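Local coordinates for protein predicted ATPase involved in replication control, Cdc46/Mcm family (Methanopyrus kandleri AV19, PDB 3F8T) that belongs to the MCM family of replicative helicases and probably binds ATP and single-stranded DNA in the course of DNA replication, at residues T328-D332 against G333-N337; A312-P315 against H316-L320; E195-E198 against L199-D203; D484-L487 against E488-Q492; G100-H103 against R104-R107. The protein carries 2 engineered substitutions. One frame throughout, in Å; residues are numbered along the deposited sequence.

Contact 1 of 5, residues T328-D332 against G333-N337; sequences TVTVD and GIALN
Val329 and Leu336 face each other as an antiparallel hydrogen-bonded pair. The straighter of their two bonds runs from Leu336 N to Val329 O at 2.8 Å, its N-H···O angle 176°, and the return bond from Val329 N to Leu336 O measures 3.1 Å. One step nearer the turn, Val331 and Ile334 repeat the exchange, with Val331 N to Ile334 O at 3.0 Å and Ile334 N to Val331 O at 2.9 Å. That last donor stands above the plane of the Val331 carbonyl, consistent with the tight turn. Asp332 and Gly333, both at positive phi, form the type I' corner of this two-residue beta hairpin. Between the bonded pairs, Thr330 CA lies 3.2 Å from Ile334 O in a CA-H···O contact. On the face carrying Val329, Val331, Ile334 and Leu336, packing across the strands is light: Val329 CG2 meets Leu336 CB at 4.1 Å. The other face carries Thr330 and Ala335; with OG1 beside the backbone N (chi1 -52°), Thr330 CG2 lies anti to that N and rests 3.6 Å from Ile334 O. Glu322 OE2, on helix 314-326, accepts hydrogen bonds from both Thr328 OG1 and Thr330 OG1. Placed between that helix and strand 341-346, the hairpin corresponds to the pre-sensor 1 hairpin of MCM helicases, which in relatives probably faces DNA. Its aliphatic face lies against strands 281-285 and 289-293 and helix 295-298.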
loop_
_atom_site.group_PDB
_atom_site.type_symbol
_atom_site.label_atom_id
_atom_site.label_comp_id
_atom_site.label_asym_id
_atom_site.label_seq_id
_atom_site.Cartn_x
_atom_site.Cartn_y
_atom_site.Cartn_z
ATOM N N THR A 328 -1.981 -12.387 2.815
ATOM C CA THR A 328 -2.465 -12.180 4.165
ATOM C C THR A 328 -1.415 -12.582 5.189
ATOM O O THR A 328 -0.465 -13.312 4.879
ATOM C CB THR A 328 -3.743 -13.033 4.448
ATOM O OG1 THR A 328 -3.429 -14.422 4.292
ATOM C CG2 THR A 328 -4.859 -12.672 3.482
ATOM N N VAL A 329 -1.596 -12.086 6.405
ATOM C CA VAL A 329 -1.013 -12.695 7.587
ATOM C C VAL A 329 -2.176 -13.021 8.501
ATOM O O VAL A 329 -3.197 -12.319 8.489
ATOM C CB VAL A 329 -0.022 -11.777 8.356
ATOM C CG1 VAL A 329 0.992 -11.125 7.420
ATOM C CG2 VAL A 329 -0.750 -10.734 9.153
ATOM N N THR A 330 -2.008 -14.073 9.296
ATOM C CA THR A 330 -3.040 -14.490 10.238
ATOM C C THR A 330 -2.404 -14.558 11.617
ATOM O O THR A 330 -1.305 -15.113 11.798
ATOM C CB THR A 330 -3.679 -15.836 9.845
ATOM O OG1 THR A 330 -4.119 -15.776 8.487
ATOM C CG2 THR A 330 -4.905 -16.155 10.748
ATOM N N VAL A 331 -3.071 -13.925 12.573
ATOM C CA VAL A 331 -2.683 -13.996 13.963
ATOM C C VAL A 331 -3.950 -14.338 14.755
ATOM O O VAL A 331 -4.939 -13.609 14.691
ATOM C CB VAL A 331 -2.017 -12.672 14.439
ATOM C CG1 VAL A 331 -2.922 -11.473 14.219
ATOM C CG2 VAL A 331 -1.576 -12.758 15.890
ATOM N N ASP A 332 -3.932 -15.476 15.450
ATOM C CA ASP A 332 -5.072 -15.900 16.285
ATOM C C ASP A 332 -6.414 -15.887 15.542
ATOM O O ASP A 332 -7.448 -15.390 16.044
ATOM C CB ASP A 332 -5.116 -15.049 17.552
ATOM C CG ASP A 332 -3.871 -15.231 18.418
ATOM O OD1 ASP A 332 -3.310 -16.347 18.426
ATOM O OD2 ASP A 332 -3.454 -14.270 19.098
ATOM N N GLY A 333 -6.397 -16.448 14.335
ATOM C CA GLY A 333 -7.595 -16.536 13.527
ATOM C C GLY A 333 -8.034 -15.243 12.879
ATOM O O GLY A 333 -9.065 -15.214 12.205
ATOM N N ILE A 334 -7.287 -14.162 13.102
ATOM C CA ILE A 334 -7.581 -12.880 12.451
ATOM C C ILE A 334 -6.712 -12.761 11.202
ATOM O O ILE A 334 -5.487 -12.695 11.313
ATOM C CB ILE A 334 -7.308 -11.666 13.361
ATOM C CG1 ILE A 334 -8.226 -11.679 14.584
ATOM C CG2 ILE A 334 -7.519 -10.357 12.565
ATOM C CD1 ILE A 334 -7.610 -11.035 15.817
ATOM N N ALA A 335 -7.346 -12.741 10.033
ATOM C CA ALA A 335 -6.643 -12.554 8.770
ATOM C C ALA A 335 -6.554 -11.062 8.462
ATOM O O ALA A 335 -7.580 -10.370 8.470
ATOM C CB ALA A 335 -7.380 -13.295 7.639
ATOM N N LEU A 336 -5.336 -10.560 8.216
ATOM C CA LEU A 336 -5.120 -9.144 7.830
ATOM C C LEU A 336 -4.526 -9.051 6.421
ATOM O O LEU A 336 -3.782 -9.936 6.019
ATOM C CB LEU A 336 -4.175 -8.450 8.819
ATOM C CG LEU A 336 -4.575 -8.515 10.295
ATOM C CD1 LEU A 336 -3.453 -8.021 11.185
ATOM C CD2 LEU A 336 -5.839 -7.697 10.522
ATOM N N ASN A 337 -4.862 -7.999 5.678
ATOM C CA ASN A 337 -4.322 -7.840 4.324
ATOM C C ASN A 337 -2.829 -7.566 4.433
ATOM O O ASN A 337 -2.399 -6.717 5.220
ATOM C CB ASN A 337 -4.959 -6.680 3.564
ATOM C CG ASN A 337 -6.345 -6.998 3.021
ATOM O OD1 ASN A 337 -7.234 -6.150 3.089
ATOM N ND2 ASN A 337 -6.527 -8.185 2.457
#

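Contact 2 of 5, residues A312-P315 against H316-L320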
loop_
_atom_site.group_PDB
_atom_site.type_symbol
_atom_site.label_atom_id
_atom_site.label_comp_id
_atom_site.label_asym_id
_atom_site.label_seq_id
_atom_site.Cartn_x
_atom_site.Cartn_y
_atom_site.Cartn_z
ATOM N N ALA A 312 16.585 -17.916 8.077
ATOM C CA ALA A 312 15.249 -17.476 8.468
ATOM C C ALA A 312 14.546 -18.580 9.269
ATOM O O ALA A 312 14.378 -19.687 8.752
ATOM C CB ALA A 312 14.435 -17.140 7.227
ATOM N N PRO A 313 14.139 -18.293 10.520
ATOM C CA PRO A 313 13.472 -19.343 11.302
ATOM C C PRO A 313 12.158 -19.781 10.673
ATOM O O PRO A 313 11.499 -19.007 9.982
ATOM C CB PRO A 313 13.219 -18.673 12.667
ATOM C CG PRO A 313 14.192 -17.544 12.710
ATOM C CD PRO A 313 14.250 -17.047 11.296
ATOM N N GLU A 314 11.791 -21.026 10.920
ATOM C CA GLU A 314 10.602 -21.609 10.328
ATOM C C GLU A 314 9.299 -20.784 10.473
ATOM O O GLU A 314 8.580 -20.600 9.472
ATOM C CB GLU A 314 10.411 -23.036 10.859
ATOM C CG GLU A 314 9.694 -23.937 9.928
ATOM C CD GLU A 314 9.807 -25.403 10.333
ATOM O OE1 GLU A 314 9.932 -25.700 11.546
ATOM O OE2 GLU A 314 9.766 -26.260 9.420
ATOM N N PRO A 315 8.974 -20.304 11.699
ATOM C CA PRO A 315 7.769 -19.478 11.850
ATOM C C PRO A 315 7.758 -18.232 10.953
ATOM O O PRO A 315 6.711 -17.900 10.389
ATOM C CB PRO A 315 7.807 -19.089 13.332
ATOM C CG PRO A 315 8.506 -20.287 13.977
ATOM C CD PRO A 315 9.624 -20.534 13.010
ATOM N N HIS A 316 8.910 -17.568 10.833
ATOM C CA HIS A 316 9.108 -16.455 9.889
ATOM C C HIS A 316 8.906 -16.867 8.427
ATOM O O HIS A 316 8.270 -16.142 7.670
ATOM C CB HIS A 316 10.494 -15.849 10.056
ATOM C CG HIS A 316 10.703 -15.176 11.379
ATOM N ND1 HIS A 316 10.725 -15.870 12.568
ATOM C CD2 HIS A 316 10.892 -13.874 11.700
ATOM C CE1 HIS A 316 10.935 -15.026 13.566
ATOM N NE2 HIS A 316 11.038 -13.808 13.066
ATOM N N ARG A 317 9.448 -18.017 8.031
ATOM C CA ARG A 317 9.221 -18.540 6.678
ATOM C C ARG A 317 7.750 -18.826 6.379
ATOM O O ARG A 317 7.248 -18.471 5.297
ATOM C CB ARG A 317 10.105 -19.761 6.396
ATOM C CG ARG A 317 11.563 -19.441 6.588
ATOM C CD ARG A 317 12.480 -20.548 6.063
ATOM N NE ARG A 317 12.042 -21.894 6.411
ATOM C CZ ARG A 317 12.598 -22.650 7.352
ATOM N NH1 ARG A 317 13.607 -22.191 8.086
ATOM N NH2 ARG A 317 12.141 -23.874 7.560
ATOM N N TRP A 318 7.060 -19.473 7.313
ATOM C CA TRP A 318 5.615 -19.684 7.174
ATOM C C TRP A 318 4.843 -18.376 6.981
ATOM O O TRP A 318 3.973 -18.297 6.126
ATOM C CB TRP A 318 5.039 -20.413 8.382
ATOM C CG TRP A 318 5.547 -21.803 8.562
ATOM C CD1 TRP A 318 6.082 -22.622 7.607
ATOM C CD2 TRP A 318 5.532 -22.555 9.781
ATOM N NE1 TRP A 318 6.411 -23.841 8.165
ATOM C CE2 TRP A 318 6.086 -23.824 9.497
ATOM C CE3 TRP A 318 5.104 -22.274 11.088
ATOM C CZ2 TRP A 318 6.220 -24.819 10.477
ATOM C CZ3 TRP A 318 5.245 -23.248 12.059
ATOM C CH2 TRP A 318 5.800 -24.511 11.749
ATOM N N ALA A 319 5.168 -17.362 7.782
ATOM C CA ALA A 319 4.514 -16.054 7.670
ATOM C C ALA A 319 4.767 -15.471 6.299
ATOM O O ALA A 319 3.829 -14.997 5.627
ATOM C CB ALA A 319 5.018 -15.089 8.763
ATOM N N LEU A 320 6.038 -15.495 5.876
ATOM C CA LEU A 320 6.400 -14.948 4.576
ATOM C C LEU A 320 5.688 -15.694 3.470
ATOM O O LEU A 320 5.198 -15.082 2.530
ATOM C CB LEU A 320 7.922 -14.920 4.368
ATOM C CG LEU A 320 8.677 -13.903 5.260
ATOM C CD1 LEU A 320 10.186 -14.157 5.294
ATOM C CD2 LEU A 320 8.383 -12.461 4.864
#
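Arg317, in the first turn of helix 314-326, folds back over the start of that helix and gives a hydrogen bond from NH1 to Ala312 O, 2.7 Å long and nearly in line with the carbonyl. The bend at chi3 (-44°) turns the guanidinium over Glu314, whose CA sits 3.7 Å above the centre of one guanidinium face. Arg317 CG packs on Ala312 CB at 3.7 Å. The Glu314 carboxylate adds a long salt bridge, OE2 to Arg317 NH2 at 3.8 Å, with the two planes 46° apart. Glu314 also reaches Trp318: its extended chain, CG turned opposite the backbone N (chi1 -152°), lays CG 3.6 Å from Trp318 CZ2. The Glu314 carbonyl oxygen lies over the same indole, offset toward its rim, while accepting the hydrogen bond from Trp318 N at 2.9 Å. Pro313 is the N-cap residue, and its O receives Arg317 N at 3.0 Å; its CD makes an off-centre CH-pi contact with the His316 ring. Ala312 lies in the loop between strand 303-307 and this helix. Farther out, Asp364 forms a salt bridge with Arg317 NE and is probably the main charge partner of the guanidinium, the long Glu314 pair being weaker. His316 NE2 is bonded to Thr274 O, and since a carbonyl can only accept, NE2 probably carries the proton. His316 ND1, in contrast, is buried against Pro313 with no polar partner.

Contact 3 of 5, residues E195-E198 against L199-D203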
loop_
_atom_site.group_PDB
_atom_site.type_symbol
_atom_site.label_atom_id
_atom_site.label_comp_id
_atom_site.label_asym_id
_atom_site.label_seq_id
_atom_site.Cartn_x
_atom_site.Cartn_y
_atom_site.Cartn_z
ATOM N N GLU A 195 4.636 14.123 -19.892
ATOM C CA GLU A 195 5.894 13.463 -19.504
ATOM C C GLU A 195 5.683 11.956 -19.402
ATOM O O GLU A 195 6.499 11.178 -19.888
ATOM C CB GLU A 195 6.416 13.956 -18.152
ATOM C CG GLU A 195 6.781 15.427 -18.047
ATOM C CD GLU A 195 7.481 15.725 -16.716
ATOM O OE1 GLU A 195 8.692 15.423 -16.581
ATOM O OE2 GLU A 195 6.812 16.234 -15.794
ATOM N N PHE A 196 4.587 11.561 -18.757
ATOM C CA PHE A 196 4.229 10.142 -18.591
ATOM C C PHE A 196 4.120 9.462 -19.948
ATOM O O PHE A 196 4.702 8.405 -20.166
ATOM C CB PHE A 196 2.900 10.002 -17.832
ATOM C CG PHE A 196 2.973 10.300 -16.344
ATOM C CD1 PHE A 196 4.146 10.740 -15.727
ATOM C CD2 PHE A 196 1.825 10.163 -15.565
ATOM C CE1 PHE A 196 4.172 11.004 -14.364
ATOM C CE2 PHE A 196 1.827 10.445 -14.202
ATOM C CZ PHE A 196 3.003 10.866 -13.594
ATOM N N ARG A 197 3.378 10.073 -20.876
ATOM C CA ARG A 197 3.203 9.467 -22.191
ATOM C C ARG A 197 4.529 9.321 -22.923
ATOM O O ARG A 197 4.773 8.297 -23.552
ATOM C CB ARG A 197 2.181 10.221 -23.048
ATOM C CG ARG A 197 1.907 9.551 -24.405
ATOM C CD ARG A 197 1.463 8.073 -24.261
ATOM N NE ARG A 197 0.329 7.891 -23.349
ATOM C CZ ARG A 197 -0.080 6.706 -22.894
ATOM N NH1 ARG A 197 0.556 5.604 -23.267
ATOM N NH2 ARG A 197 -1.118 6.621 -22.067
ATOM N N GLU A 198 5.397 10.328 -22.807
ATOM C CA GLU A 198 6.734 10.247 -23.391
ATOM C C GLU A 198 7.563 9.117 -22.792
ATOM O O GLU A 198 8.227 8.385 -23.521
ATOM C CB GLU A 198 7.465 11.582 -23.258
ATOM C CG GLU A 198 6.943 12.634 -24.248
ATOM C CD GLU A 198 7.481 14.017 -23.952
ATOM O OE1 GLU A 198 8.670 14.120 -23.584
ATOM O OE2 GLU A 198 6.713 14.995 -24.087
ATOM N N LEU A 199 7.504 8.965 -21.472
ATOM C CA LEU A 199 8.229 7.878 -20.804
ATOM C C LEU A 199 7.723 6.526 -21.309
ATOM O O LEU A 199 8.518 5.676 -21.724
ATOM C CB LEU A 199 8.121 7.999 -19.271
ATOM C CG LEU A 199 8.917 7.042 -18.370
ATOM C CD1 LEU A 199 10.365 6.917 -18.820
ATOM C CD2 LEU A 199 8.845 7.490 -16.906
ATOM N N ALA A 200 6.405 6.342 -21.312
ATOM C CA ALA A 200 5.775 5.117 -21.843
ATOM C C ALA A 200 6.211 4.724 -23.258
ATOM O O ALA A 200 6.426 3.544 -23.547
ATOM C CB ALA A 200 4.266 5.230 -21.778
ATOM N N ASP A 201 6.327 5.714 -24.137
ATOM C CA ASP A 201 6.707 5.478 -25.533
ATOM C C ASP A 201 8.165 5.045 -25.705
ATOM O O ASP A 201 8.498 4.371 -26.679
ATOM C CB ASP A 201 6.432 6.727 -26.379
ATOM C CG ASP A 201 4.966 6.883 -26.734
ATOM O OD1 ASP A 201 4.216 5.885 -26.687
ATOM O OD2 ASP A 201 4.556 8.009 -27.062
ATOM N N LYS A 202 9.031 5.433 -24.768
ATOM C CA LYS A 202 10.464 5.136 -24.851
ATOM C C LYS A 202 10.811 3.692 -24.463
ATOM O O LYS A 202 10.290 2.736 -25.024
ATOM C CB LYS A 202 11.239 6.090 -23.946
ATOM C CG LYS A 202 11.312 7.508 -24.455
ATOM C CD LYS A 202 11.993 8.401 -23.436
ATOM C CE LYS A 202 11.713 9.872 -23.726
ATOM N NZ LYS A 202 11.891 10.707 -22.504
ATOM N N ASP A 203 11.717 3.556 -23.505
ATOM C CA ASP A 203 12.082 2.265 -22.937
ATOM C C ASP A 203 12.051 2.506 -21.446
ATOM O O ASP A 203 13.106 2.821 -20.848
ATOM C CB ASP A 203 13.487 1.860 -23.441
ATOM C CG ASP A 203 13.959 0.498 -22.915
ATOM O OD1 ASP A 203 13.230 -0.189 -22.156
ATOM O OD2 ASP A 203 15.104 0.116 -23.272
HETATM O O HOH W 1 2.028 5.039 -25.794
#
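Arg197 leaves helix 190-201 with CG opposite its backbone N (chi1 -176°), then bends twice, at chi2 (55°) and chi3, so that the guanidinium turns toward the C-terminal end of the helix, to Ala200 and Asp201. Arg197 NH1 comes to 4.0 Å from Ala200 CB. Asp201, one turn farther on, brings OD2 to 4.1 Å from Arg197 CG. The guanidinium and carboxylate cross at 50° between planes without direct contact. A water spans the gap instead, accepting from Arg197 NH1 at 3.0 Å and donating to Asp201 OD1 at 2.5 Å. On the next flank the extended side chain of Lys202 runs back over the Glu198 carbonyl, its CG 3.3 Å from Glu198 O. Along the backbone Ala200 N meets Phe196 O at 2.9 Å in an almost straight bond, but Lys202 N reaches Glu198 O only weakly, at 3.3 Å. Lys202 then departs from helical geometry, and Asp203 is the N-cap of helix 204-212, its OD2 also bonded to Thr206. On the inner flank Phe196 meets Tyr405, while Leu199 and Ala200 pack on Tyr402 of helix 396-409. The chemistry therefore splits between an apolar side against that helix and charged residues on the outside. There a water bridges Arg197 and Asp201, so any attraction between the two charges is probably weaker than it would be in direct contact.

Contact 4 of 5, residues D484-L487 against E488-Q492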
loop_
_atom_site.group_PDB
_atom_site.type_symbol
_atom_site.label_atom_id
_atom_site.label_comp_id
_atom_site.label_asym_id
_atom_site.label_seq_id
_atom_site.Cartn_x
_atom_site.Cartn_y
_atom_site.Cartn_z
ATOM N N ASP A 484 14.367 -17.125 -17.760
ATOM C CA ASP A 484 15.472 -17.926 -18.327
ATOM C C ASP A 484 16.845 -17.573 -17.744
ATOM O O ASP A 484 17.652 -18.466 -17.422
ATOM C CB ASP A 484 15.512 -17.788 -19.846
ATOM C CG ASP A 484 14.433 -18.591 -20.530
ATOM O OD1 ASP A 484 13.923 -19.562 -19.932
ATOM O OD2 ASP A 484 14.086 -18.244 -21.670
ATOM N N TRP A 485 17.100 -16.277 -17.592
ATOM C CA TRP A 485 18.360 -15.799 -17.012
ATOM C C TRP A 485 18.524 -16.328 -15.588
ATOM O O TRP A 485 19.580 -16.860 -15.247
ATOM C CB TRP A 485 18.427 -14.272 -17.053
ATOM C CG TRP A 485 19.705 -13.676 -16.528
ATOM C CD1 TRP A 485 20.850 -13.407 -17.238
ATOM C CD2 TRP A 485 19.964 -13.265 -15.184
ATOM N NE1 TRP A 485 21.806 -12.859 -16.407
ATOM C CE2 TRP A 485 21.285 -12.760 -15.143
ATOM C CE3 TRP A 485 19.214 -13.281 -14.006
ATOM C CZ2 TRP A 485 21.864 -12.272 -13.971
ATOM C CZ3 TRP A 485 19.788 -12.791 -12.838
ATOM C CH2 TRP A 485 21.099 -12.290 -12.832
ATOM N N TYR A 486 17.473 -16.192 -14.777
ATOM C CA TYR A 486 17.410 -16.772 -13.425
ATOM C C TYR A 486 17.674 -18.281 -13.415
ATOM O O TYR A 486 18.507 -18.782 -12.643
ATOM C CB TYR A 486 16.031 -16.480 -12.794
ATOM C CG TYR A 486 15.605 -17.450 -11.704
ATOM C CD1 TYR A 486 16.484 -17.798 -10.683
ATOM C CD2 TYR A 486 14.325 -18.001 -11.685
ATOM C CE1 TYR A 486 16.120 -18.686 -9.680
ATOM C CE2 TYR A 486 13.939 -18.910 -10.667
ATOM C CZ TYR A 486 14.854 -19.234 -9.667
ATOM O OH TYR A 486 14.541 -20.096 -8.620
ATOM N N LEU A 487 16.944 -19.014 -14.250
ATOM C CA LEU A 487 17.072 -20.474 -14.288
ATOM C C LEU A 487 18.479 -20.923 -14.708
ATOM O O LEU A 487 19.028 -21.894 -14.155
ATOM C CB LEU A 487 16.024 -21.080 -15.214
ATOM C CG LEU A 487 14.553 -20.969 -14.793
ATOM C CD1 LEU A 487 13.680 -21.536 -15.896
ATOM C CD2 LEU A 487 14.258 -21.661 -13.455
ATOM N N GLU A 488 19.049 -20.206 -15.666
ATOM C CA GLU A 488 20.356 -20.538 -16.212
ATOM C C GLU A 488 21.488 -20.157 -15.279
ATOM O O GLU A 488 22.364 -20.982 -15.008
ATOM C CB GLU A 488 20.529 -19.950 -17.619
ATOM C CG GLU A 488 19.725 -20.746 -18.660
ATOM C CD GLU A 488 19.431 -19.983 -19.960
ATOM O OE1 GLU A 488 20.198 -19.062 -20.318
ATOM O OE2 GLU A 488 18.430 -20.333 -20.636
ATOM N N THR A 489 21.450 -18.936 -14.755
ATOM C CA THR A 489 22.473 -18.461 -13.823
ATOM C C THR A 489 22.492 -19.237 -12.506
ATOM O O THR A 489 23.556 -19.406 -11.899
ATOM C CB THR A 489 22.353 -16.960 -13.540
ATOM O OG1 THR A 489 21.091 -16.682 -12.902
ATOM C CG2 THR A 489 22.444 -16.170 -14.836
ATOM N N ALA A 490 21.323 -19.724 -12.082
ATOM C CA ALA A 490 21.199 -20.540 -10.865
ATOM C C ALA A 490 22.092 -21.785 -10.881
ATOM O O ALA A 490 22.550 -22.247 -9.823
ATOM C CB ALA A 490 19.759 -20.951 -10.652
ATOM N N MET A 491 22.319 -22.316 -12.082
ATOM C CA MET A 491 23.011 -23.585 -12.279
ATOM C C MET A 491 24.378 -23.445 -12.958
ATOM O O MET A 491 25.075 -24.439 -13.139
ATOM C CB MET A 491 22.140 -24.537 -13.109
ATOM C CG MET A 491 20.827 -24.936 -12.463
ATOM S SD MET A 491 21.041 -25.803 -10.891
ATOM C CE MET A 491 21.117 -27.515 -11.402
ATOM N N GLN A 492 24.767 -22.229 -13.334
ATOM C CA GLN A 492 26.026 -22.041 -14.068
ATOM C C GLN A 492 27.275 -22.085 -13.178
ATOM O O GLN A 492 27.265 -21.622 -12.035
ATOM C CB GLN A 492 25.990 -20.772 -14.918
ATOM C CG GLN A 492 26.255 -19.488 -14.162
ATOM C CD GLN A 492 26.825 -18.418 -15.065
ATOM O OE1 GLN A 492 26.131 -17.889 -15.938
ATOM N NE2 GLN A 492 28.103 -18.096 -14.867
#
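Trp485 O accepts two hydrogen bonds from Thr489, one from the backbone N and one from OG1, each 2.8 Å long. The two donors approach from opposite faces of the carbonyl plane. Thr489 can do this because its OG1 stands between the backbone N and the carbonyl carbon (chi1 63°), pointing back down the helix. The same rotation lays the methyl over the indole: Thr489 CG2 is 3.7 Å from the centroid of the five-membered ring of Trp485, only 12° off its normal, a CH-pi contact over the face. The hydroxyl of this buried threonine is therefore satisfied within its own helix while its methyl packs on an aromatic. Around this pair, Glu488 N bonds to Asp484 O at 2.8 Å, and Glu488 CG lies 3.3 Å from that oxygen. Ala490 CB sits near the Tyr486 ring, 4.4 Å from CE1. The Asp484 carboxylate turns elsewhere, to a salt bridge with Arg430 and a hydrogen bond with Trp426. Trp485 meets helix 219-229 at Glu220 and Met224, and Tyr486 lies on strand 373-376. Such a threonine, bonded through its side chain to the carbonyl four residues back, is a common helix feature, here in the helix that begins at residue 473 in the lid part of the AAA+ module.

Contact 5 of 5, residues G100-H103 against R104-R107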
loop_
_atom_site.group_PDB
_atom_site.type_symbol
_atom_site.label_atom_id
_atom_site.label_comp_id
_atom_site.label_asym_id
_atom_site.label_seq_id
_atom_site.Cartn_x
_atom_site.Cartn_y
_atom_site.Cartn_z
ATOM N N GLY A 100 -16.721 19.494 2.820
ATOM C CA GLY A 100 -16.115 20.626 2.136
ATOM C C GLY A 100 -15.163 21.434 2.983
ATOM O O GLY A 100 -15.195 22.665 2.952
ATOM N N LEU A 101 -14.310 20.744 3.742
ATOM C CA LEU A 101 -13.223 21.384 4.488
ATOM C C LEU A 101 -12.370 22.258 3.587
ATOM O O LEU A 101 -11.973 21.808 2.513
ATOM C CB LEU A 101 -12.309 20.328 5.135
ATOM C CG LEU A 101 -12.725 19.695 6.458
ATOM C CD1 LEU A 101 -14.071 18.987 6.328
ATOM C CD2 LEU A 101 -11.643 18.712 6.931
ATOM N N PRO A 102 -12.093 23.510 4.006
ATOM C CA PRO A 102 -11.063 24.295 3.319
ATOM C C PRO A 102 -9.745 23.515 3.238
ATOM O O PRO A 102 -9.413 22.734 4.141
ATOM C CB PRO A 102 -10.910 25.531 4.202
ATOM C CG PRO A 102 -12.237 25.686 4.856
ATOM C CD PRO A 102 -12.717 24.269 5.107
ATOM N N HIS A 103 -9.008 23.741 2.156
ATOM C CA HIS A 103 -7.873 22.896 1.791
ATOM C C HIS A 103 -6.803 22.759 2.877
ATOM O O HIS A 103 -6.218 21.681 3.040
ATOM C CB HIS A 103 -7.257 23.363 0.467
ATOM C CG HIS A 103 -6.212 22.432 -0.066
ATOM N ND1 HIS A 103 -6.522 21.290 -0.773
ATOM C CD2 HIS A 103 -4.861 22.462 0.026
ATOM C CE1 HIS A 103 -5.408 20.662 -1.106
ATOM N NE2 HIS A 103 -4.385 21.353 -0.634
ATOM N N ARG A 104 -6.574 23.831 3.631
ATOM C CA ARG A 104 -5.550 23.839 4.680
ATOM C C ARG A 104 -5.878 22.948 5.885
ATOM O O ARG A 104 -4.986 22.627 6.676
ATOM C CB ARG A 104 -5.235 25.271 5.140
ATOM C CG ARG A 104 -6.407 25.997 5.739
ATOM C CD ARG A 104 -6.006 27.243 6.514
ATOM N NE ARG A 104 -5.562 26.933 7.872
ATOM C CZ ARG A 104 -5.802 27.703 8.931
ATOM N NH1 ARG A 104 -6.509 28.821 8.799
ATOM N NH2 ARG A 104 -5.355 27.343 10.131
ATOM N N PHE A 105 -7.146 22.554 6.027
ATOM C CA PHE A 105 -7.559 21.684 7.137
ATOM C C PHE A 105 -7.528 20.195 6.752
ATOM O O PHE A 105 -7.831 19.322 7.579
ATOM C CB PHE A 105 -8.953 22.069 7.655
ATOM C CG PHE A 105 -9.036 23.475 8.200
ATOM C CD1 PHE A 105 -9.331 24.543 7.357
ATOM C CD2 PHE A 105 -8.824 23.728 9.551
ATOM C CE1 PHE A 105 -9.404 25.857 7.861
ATOM C CE2 PHE A 105 -8.897 25.029 10.059
ATOM C CZ PHE A 105 -9.192 26.090 9.203
ATOM N N ARG A 106 -7.168 19.911 5.504
ATOM C CA ARG A 106 -7.164 18.527 4.993
ATOM C C ARG A 106 -5.766 17.912 5.016
ATOM O O ARG A 106 -4.773 18.602 4.762
ATOM C CB ARG A 106 -7.714 18.465 3.564
ATOM C CG ARG A 106 -9.128 19.003 3.393
ATOM C CD ARG A 106 -9.712 18.573 2.056
ATOM N NE ARG A 106 -10.774 19.473 1.612
ATOM C CZ ARG A 106 -11.706 19.159 0.711
ATOM N NH1 ARG A 106 -11.727 17.949 0.153
ATOM N NH2 ARG A 106 -12.634 20.055 0.376
ATOM N N ARG A 107 -5.704 16.611 5.304
ATOM C CA ARG A 107 -4.447 15.856 5.342
ATOM C C ARG A 107 -3.381 16.544 6.190
ATOM O O ARG A 107 -2.248 16.739 5.748
ATOM C CB ARG A 107 -3.927 15.607 3.924
ATOM C CG ARG A 107 -4.871 14.780 3.073
ATOM C CD ARG A 107 -4.425 14.763 1.618
ATOM N NE ARG A 107 -5.422 14.105 0.782
ATOM C CZ ARG A 107 -6.391 14.734 0.116
ATOM N NH1 ARG A 107 -6.502 16.064 0.163
ATOM N NH2 ARG A 107 -7.252 14.025 -0.606
#
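Arg106 curls back on the loop that precedes it. Its CB lies 3.6 Å from His103 O, the oxygen to which its backbone N also bonds, and CG, opposite the carbonyl carbon (chi1 -58°), passes Leu101 CB at 3.9 Å. From CG to NE the chain is extended, with CD 4.0 Å from Leu101 O, which brings the guanidinium side-on to that carbonyl. There NE and NH2 each give a 2.8 Å hydrogen bond to Leu101 O, which lies in the guanidinium plane, so one oxygen is gripped by two nitrogens. This pair of hydrogen bonds to one main-chain oxygen fixes the guanidinium's rotation and closes residues 101 to 106 into a tight turn. Inside it, Phe105 N bonds to Pro102 O at 3.0 Å, in keeping with the short 3-10 turn. The Pro102 ring rests at the edge of the Phe105 ring, with CB 3.7 Å from CD1. The loop connects strand 96-99 to strand 118-130. Phe105 is buried against helix 64-72, and its backbone bonds to Ser120. Leu101 packs on Leu118 and on Leu164 of strand 160-168, so the turn is seated between helix 64-72 of the N-terminal part and the OB-fold strands 118-130 and 160-168.

In the fold
Along the chain the order is contact 5, contact 3, contact 2, contact 1 and contact 4, and none of the five touches another. Contacts 1 and 2 lie closest, centres 15 Å apart, because helix 314-326 runs straight into the hairpin of strands 328-331 and 334-337. These two and contact 3 belong to the MCM P-loop domain, yet contact 3, on helix 190-201, is about 40 Å from either by centres. Contact 4, near the C-terminal end of the model, lies about 26 Å from contact 2 between centres. Contact 5 stands apart, about 54 Å from contact 4 between centres. They are thus separate local elements of the N-terminal and OB part, the P-loop core and the lid.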